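Local coordinates for protein aspartyl-tRNA synthetase 2 (PDB 1N9W) that attaches L-aspartate to both tRNA(Asp) and tRNA(Asn) in two steps, first activating the amino acid with ATP to form Asp-AMP, at residues 59-64 with 75-80; 189-194 with 221-226. All blocks are in the same frame, centred on the assembly; numbering follows the deposited sequence.

Interaction 1 (59-64 with 75-80); sequences LRVRGL and LEVQAK
The carbonyl oxygen of R62 receives the shortest backbone bond here: K80 N lies 2.7 Å from R62 O, with a nearly straight N-H...O angle of 169°, and A79 CA brings a weaker CA-H...O contact to the same oxygen. Two residues along, L64 and Q78 form the hydrogen-bonded pair of this antiparallel ladder. Q78 N reaches L64 O at 2.8 Å, while L64 N returns to Q78 O at 3.0 Å, there standing well above the carbonyl plane. Between these bonds G63 faces A79 as a non-hydrogen-bonded pair. The bare G63 backbone is packed closely: V77 CG1, turned toward the glycine by a chi1 of 174° that sets it anti to its own backbone N, rests against G63 CA at 3.8 Å, and K80 CG meets the same CA at 3.6 Å. The segment axes stand 108° apart, as the strands coil in the small barrel of the OB-fold, and only two bridges form between these segments; beyond them V61 reaches across through CG1, which meets A79 CB at 4.0 Å. Over the R62 guanidinium, K80 CB covers one face, 3.7 Å from NH1. The two side chains cross at about a right angle, and the bends in the lysine chain carry NZ away, while R62 NE pairs with E81. On the other strand, Q78 NE2 donates in its amide plane to the anti lone pair of E76 OE2, 2.8 Å away, and N68 binds E76 OE1. With both carboxylate oxygens held, E76, a tRNA-interacting residue like N68, is probably fixed in rotation before the anticodon arrives.

Interaction 2 (189-194 with 221-226); sequences VFERVY and MGFIAD
E191 O meets G222 N where strand 192-198 runs antiparallel to strand 215-222 in the mixed catalytic sheet of a class II aminoacyl-tRNA synthetase. In this short backbone bond G222 N donates to E191 O at 2.7 Å. M221 CA adds a CA-H...O contact to E191 O at 3.4 Å. Next to it R192 and M221 form a non-hydrogen-bonded pair, with both side chains on one face of the sheet. E191 itself has positive phi (69°), the break by which the chain leaves helix 181-190 and enters the strand.

Apolar contact comes from F223, whose ring edge takes E191 CG in its plane, 3.9 Å from CE2. The carboxylate beyond is turned 76° from the ring plane and faces the dimer interface, where R39 and R2 of the second subunit both make salt bridges to E191 OE1. Two cationic partners on one oxygen would favour an ionised carboxylate.

The remaining contact mixes a charge with an apolar end. The R192 and M221 side chains run alongside each other in the same direction; the arginine gives NE to Q142 O, and M221 also packs on L230 and L233 of helix 227-248. M221 CG occupies the position between backbone N and carbonyl carbon (chi1 70°), and the bend at chi3 finally sets M221 CE 3.5 Å from R192 NH1, approaching the guanidinium obliquely.

Both contacts join antiparallel strands and are partly buried, but they lie in different domains, on opposite sides of the chain's centre, with their centres 55 Å apart and nearest atoms about 35 Å apart. Interaction 1 belongs to the tRNA-binding OB-fold: three backbone bonds hold a hairpin, and its polar side chains find partners within the same chain. Interaction 2 lies at the end of a strand pair in the catalytic domain and has a single backbone bond across its segments; its acidic side chain turns to the second subunit. The first thus knits a small barrel beside a tRNA-interacting residue, whereas the second places the ends of two neighbouring strands next to the dimer interface.

Interaction 1 (59-64 with 75-80)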
loop_
_atom_site.group_PDB
_atom_site.type_symbol
_atom_site.label_atom_id
_atom_site.label_comp_id
_atom_site.label_asym_id
_atom_site.label_seq_id
_atom_site.Cartn_x
_atom_site.Cartn_y
_atom_site.Cartn_z
ATOM N N LEU B 59 16.333 -5.893 -25.202
ATOM C CA LEU B 59 16.360 -6.945 -26.211
ATOM C C LEU B 59 15.319 -8.042 -26.074
ATOM O O LEU B 59 14.718 -8.259 -25.019
ATOM C CB LEU B 59 17.714 -7.652 -26.180
ATOM C CG LEU B 59 19.039 -6.916 -26.176
ATOM C CD1 LEU B 59 20.127 -7.958 -26.011
ATOM C CD2 LEU B 59 19.227 -6.125 -27.452
ATOM N N ARG B 60 15.148 -8.756 -27.172
ATOM C CA ARG B 60 14.284 -9.912 -27.207
ATOM C C ARG B 60 15.208 -10.980 -27.786
ATOM O O ARG B 60 15.899 -10.726 -28.776
ATOM C CB ARG B 60 13.092 -9.679 -28.133
ATOM C CG ARG B 60 12.299 -10.931 -28.413
ATOM C CD ARG B 60 10.999 -10.614 -29.119
ATOM N NE ARG B 60 10.532 -11.779 -29.838
ATOM C CZ ARG B 60 11.050 -12.209 -30.984
ATOM N NH1 ARG B 60 12.052 -11.558 -31.558
ATOM N NH2 ARG B 60 10.587 -13.322 -31.546
ATOM N N VAL B 61 15.259 -12.141 -27.143
ATOM C CA VAL B 61 16.097 -13.237 -27.612
ATOM C C VAL B 61 15.325 -14.545 -27.728
ATOM O O VAL B 61 14.614 -14.957 -26.805
ATOM C CB VAL B 61 17.308 -13.513 -26.680
ATOM C CG1 VAL B 61 18.031 -14.792 -27.144
ATOM C CG2 VAL B 61 18.282 -12.324 -26.676
ATOM N N ARG B 62 15.473 -15.192 -28.877
ATOM C CA ARG B 62 14.830 -16.484 -29.127
ATOM C C ARG B 62 15.957 -17.498 -29.295
ATOM O O ARG B 62 16.858 -17.303 -30.109
ATOM C CB ARG B 62 13.979 -16.417 -30.399
ATOM C CG ARG B 62 13.431 -17.767 -30.852
ATOM C CD ARG B 62 12.455 -17.618 -32.022
ATOM N NE ARG B 62 13.088 -17.101 -33.250
ATOM C CZ ARG B 62 13.688 -17.857 -34.167
ATOM N NH1 ARG B 62 13.748 -19.176 -34.014
ATOM N NH2 ARG B 62 14.214 -17.293 -35.241
ATOM N N GLY B 63 15.913 -18.576 -28.522
ATOM C CA GLY B 63 16.963 -19.568 -28.629
ATOM C C GLY B 63 16.818 -20.836 -27.815
ATOM O O GLY B 63 15.856 -21.005 -27.063
ATOM N N LEU B 64 17.803 -21.720 -27.971
ATOM C CA LEU B 64 17.838 -23.021 -27.301
ATOM C C LEU B 64 18.533 -23.006 -25.940
ATOM O O LEU B 64 19.667 -22.534 -25.819
ATOM C CB LEU B 64 18.552 -24.029 -28.215
ATOM C CG LEU B 64 18.714 -25.465 -27.719
ATOM C CD1 LEU B 64 17.363 -26.163 -27.806
ATOM C CD2 LEU B 64 19.759 -26.202 -28.566
ATOM N N LEU B 75 23.305 -22.385 -16.824
ATOM C CA LEU B 75 22.543 -22.395 -18.077
ATOM C C LEU B 75 23.081 -21.450 -19.135
ATOM O O LEU B 75 23.868 -20.554 -18.852
ATOM C CB LEU B 75 21.091 -21.977 -17.822
ATOM C CG LEU B 75 20.074 -23.079 -17.634
ATOM C CD1 LEU B 75 20.415 -24.188 -18.605
ATOM C CD2 LEU B 75 20.098 -23.578 -16.219
ATOM N N GLU B 76 22.587 -21.631 -20.349
ATOM C CA GLU B 76 22.993 -20.813 -21.462
ATOM C C GLU B 76 21.909 -20.857 -22.544
ATOM O O GLU B 76 21.185 -21.845 -22.668
ATOM C CB GLU B 76 24.338 -21.340 -21.976
ATOM C CG GLU B 76 24.593 -21.224 -23.450
ATOM C CD GLU B 76 26.020 -21.675 -23.818
ATOM O OE1 GLU B 76 26.965 -21.269 -23.118
ATOM O OE2 GLU B 76 26.183 -22.400 -24.802
ATOM N N VAL B 77 21.752 -19.770 -23.291
ATOM C CA VAL B 77 20.778 -19.781 -24.371
ATOM C C VAL B 77 21.518 -19.518 -25.673
ATOM O O VAL B 77 22.145 -18.471 -25.835
ATOM C CB VAL B 77 19.679 -18.705 -24.210
ATOM C CG1 VAL B 77 18.804 -18.687 -25.462
ATOM C CG2 VAL B 77 18.817 -18.986 -22.991
ATOM N N GLN B 78 21.463 -20.472 -26.593
ATOM C CA GLN B 78 22.112 -20.297 -27.884
ATOM C C GLN B 78 21.076 -19.607 -28.782
ATOM O O GLN B 78 20.093 -20.212 -29.203
ATOM C CB GLN B 78 22.571 -21.670 -28.420
ATOM C CG GLN B 78 24.019 -22.054 -27.973
ATOM C CD GLN B 78 24.276 -23.563 -27.821
ATOM O OE1 GLN B 78 23.975 -24.351 -28.715
ATOM N NE2 GLN B 78 24.848 -23.958 -26.684
ATOM N N ALA B 79 21.301 -18.321 -29.046
ATOM C CA ALA B 79 20.377 -17.515 -29.839
ATOM C C ALA B 79 20.173 -17.910 -31.296
ATOM O O ALA B 79 21.127 -18.133 -32.041
ATOM C CB ALA B 79 20.791 -16.044 -29.763
ATOM N N LYS B 80 18.909 -17.978 -31.694
ATOM C CA LYS B 80 18.551 -18.288 -33.065
ATOM C C LYS B 80 18.196 -16.922 -33.658
ATOM O O LYS B 80 18.274 -16.695 -34.873
ATOM C CB LYS B 80 17.315 -19.199 -33.107
ATOM C CG LYS B 80 17.332 -20.333 -32.087
ATOM C CD LYS B 80 18.195 -21.508 -32.516
ATOM C CE LYS B 80 17.517 -22.317 -33.610
ATOM N NZ LYS B 80 18.341 -23.496 -33.989
#

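Interaction 2 (189-194 with 221-226)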
loop_
_atom_site.group_PDB
_atom_site.type_symbol
_atom_site.label_atom_id
_atom_site.label_comp_id
_atom_site.label_asym_id
_atom_site.label_seq_id
_atom_site.Cartn_x
_atom_site.Cartn_y
_atom_site.Cartn_z
ATOM N N VAL B 189 -13.562 4.133 14.418
ATOM C CA VAL B 189 -14.367 3.755 13.266
ATOM C C VAL B 189 -14.194 2.275 12.926
ATOM O O VAL B 189 -15.178 1.549 12.758
ATOM C CB VAL B 189 -13.997 4.626 12.034
ATOM C CG1 VAL B 189 -14.819 4.210 10.816
ATOM C CG2 VAL B 189 -14.231 6.104 12.350
ATOM N N PHE B 190 -12.945 1.823 12.854
ATOM C CA PHE B 190 -12.645 0.433 12.502
ATOM C C PHE B 190 -11.965 -0.393 13.594
ATOM O O PHE B 190 -11.672 -1.570 13.386
ATOM C CB PHE B 190 -11.784 0.411 11.235
ATOM C CG PHE B 190 -12.494 0.914 10.004
ATOM C CD1 PHE B 190 -13.662 0.304 9.564
ATOM C CD2 PHE B 190 -11.973 1.983 9.268
ATOM C CE1 PHE B 190 -14.307 0.741 8.408
ATOM C CE2 PHE B 190 -12.611 2.431 8.106
ATOM C CZ PHE B 190 -13.783 1.810 7.675
ATOM N N GLU B 191 -11.709 0.229 14.743
ATOM C CA GLU B 191 -11.086 -0.452 15.886
ATOM C C GLU B 191 -9.617 -0.829 15.683
ATOM O O GLU B 191 -8.803 -0.707 16.603
ATOM C CB GLU B 191 -11.876 -1.726 16.239
ATOM C CG GLU B 191 -13.310 -1.504 16.735
ATOM C CD GLU B 191 -14.064 -2.817 16.968
ATOM O OE1 GLU B 191 -13.416 -3.822 17.345
ATOM O OE2 GLU B 191 -15.304 -2.839 16.792
ATOM N N ARG B 192 -9.289 -1.293 14.480
ATOM C CA ARG B 192 -7.929 -1.713 14.133
ATOM C C ARG B 192 -7.613 -1.223 12.729
ATOM O O ARG B 192 -8.272 -1.617 11.764
ATOM C CB ARG B 192 -7.843 -3.245 14.180
ATOM C CG ARG B 192 -8.250 -3.804 15.510
ATOM C CD ARG B 192 -9.035 -5.082 15.348
ATOM N NE ARG B 192 -8.183 -6.234 15.209
ATOM C CZ ARG B 192 -7.646 -6.896 16.228
ATOM N NH1 ARG B 192 -7.875 -6.514 17.475
ATOM N NH2 ARG B 192 -6.873 -7.956 15.995
ATOM N N VAL B 193 -6.606 -0.366 12.618
ATOM C CA VAL B 193 -6.225 0.184 11.324
ATOM C C VAL B 193 -4.718 0.310 11.172
ATOM O O VAL B 193 -3.971 0.231 12.145
ATOM C CB VAL B 193 -6.816 1.610 11.114
ATOM C CG1 VAL B 193 -8.317 1.596 11.316
ATOM C CG2 VAL B 193 -6.151 2.598 12.060
ATOM N N TYR B 194 -4.280 0.491 9.932
ATOM C CA TYR B 194 -2.868 0.657 9.660
ATOM C C TYR B 194 -2.717 1.487 8.409
ATOM O O TYR B 194 -3.667 1.670 7.644
ATOM C CB TYR B 194 -2.170 -0.691 9.461
ATOM C CG TYR B 194 -2.589 -1.430 8.212
ATOM C CD1 TYR B 194 -3.640 -2.343 8.236
ATOM C CD2 TYR B 194 -1.911 -1.232 7.006
ATOM C CE1 TYR B 194 -4.002 -3.049 7.091
ATOM C CE2 TYR B 194 -2.264 -1.929 5.858
ATOM C CZ TYR B 194 -3.310 -2.841 5.909
ATOM O OH TYR B 194 -3.645 -3.566 4.789
ATOM N N MET B 221 -4.479 0.330 17.124
ATOM C CA MET B 221 -5.572 -0.572 17.492
ATOM C C MET B 221 -6.190 -0.197 18.839
ATOM O O MET B 221 -5.488 0.243 19.749
ATOM C CB MET B 221 -5.072 -2.032 17.520
ATOM C CG MET B 221 -4.110 -2.392 18.643
ATOM S SD MET B 221 -3.407 -4.075 18.546
ATOM C CE MET B 221 -4.876 -5.090 18.453
ATOM N N GLY B 222 -7.509 -0.360 18.949
ATOM C CA GLY B 222 -8.216 -0.034 20.181
ATOM C C GLY B 222 -8.623 -1.262 20.979
ATOM O O GLY B 222 -8.366 -2.391 20.565
ATOM N N PHE B 223 -9.265 -1.041 22.126
ATOM C CA PHE B 223 -9.707 -2.121 23.009
ATOM C C PHE B 223 -8.548 -3.000 23.473
ATOM O O PHE B 223 -8.649 -4.226 23.498
ATOM C CB PHE B 223 -10.766 -2.979 22.318
ATOM C CG PHE B 223 -12.056 -2.262 22.092
ATOM C CD1 PHE B 223 -12.865 -1.909 23.161
ATOM C CD2 PHE B 223 -12.449 -1.903 20.811
ATOM C CE1 PHE B 223 -14.048 -1.203 22.959
ATOM C CE2 PHE B 223 -13.629 -1.196 20.603
ATOM C CZ PHE B 223 -14.429 -0.845 21.680
ATOM N N ILE B 224 -7.446 -2.363 23.839
ATOM C CA ILE B 224 -6.284 -3.089 24.315
ATOM C C ILE B 224 -6.264 -3.069 25.845
ATOM O O ILE B 224 -6.962 -2.271 26.474
ATOM C CB ILE B 224 -4.980 -2.452 23.801
ATOM C CG1 ILE B 224 -4.882 -1.009 24.302
ATOM C CG2 ILE B 224 -4.949 -2.494 22.271
ATOM C CD1 ILE B 224 -3.555 -0.349 23.998
ATOM N N ALA B 225 -5.457 -3.949 26.433
ATOM C CA ALA B 225 -5.323 -4.032 27.883
ATOM C C ALA B 225 -4.212 -3.088 28.342
ATOM O O ALA B 225 -4.345 -2.421 29.364
ATOM C CB ALA B 225 -5.003 -5.470 28.301
ATOM N N ASP B 226 -3.127 -3.039 27.572
ATOM C CA ASP B 226 -1.970 -2.186 27.866
ATOM C C ASP B 226 -1.016 -2.160 26.668
ATOM O O ASP B 226 -1.315 -2.733 25.619
ATOM C CB ASP B 226 -1.229 -2.706 29.102
ATOM C CG ASP B 226 -1.050 -4.214 29.083
ATOM O OD1 ASP B 226 -0.834 -4.784 27.989
ATOM O OD2 ASP B 226 -1.112 -4.833 30.164
#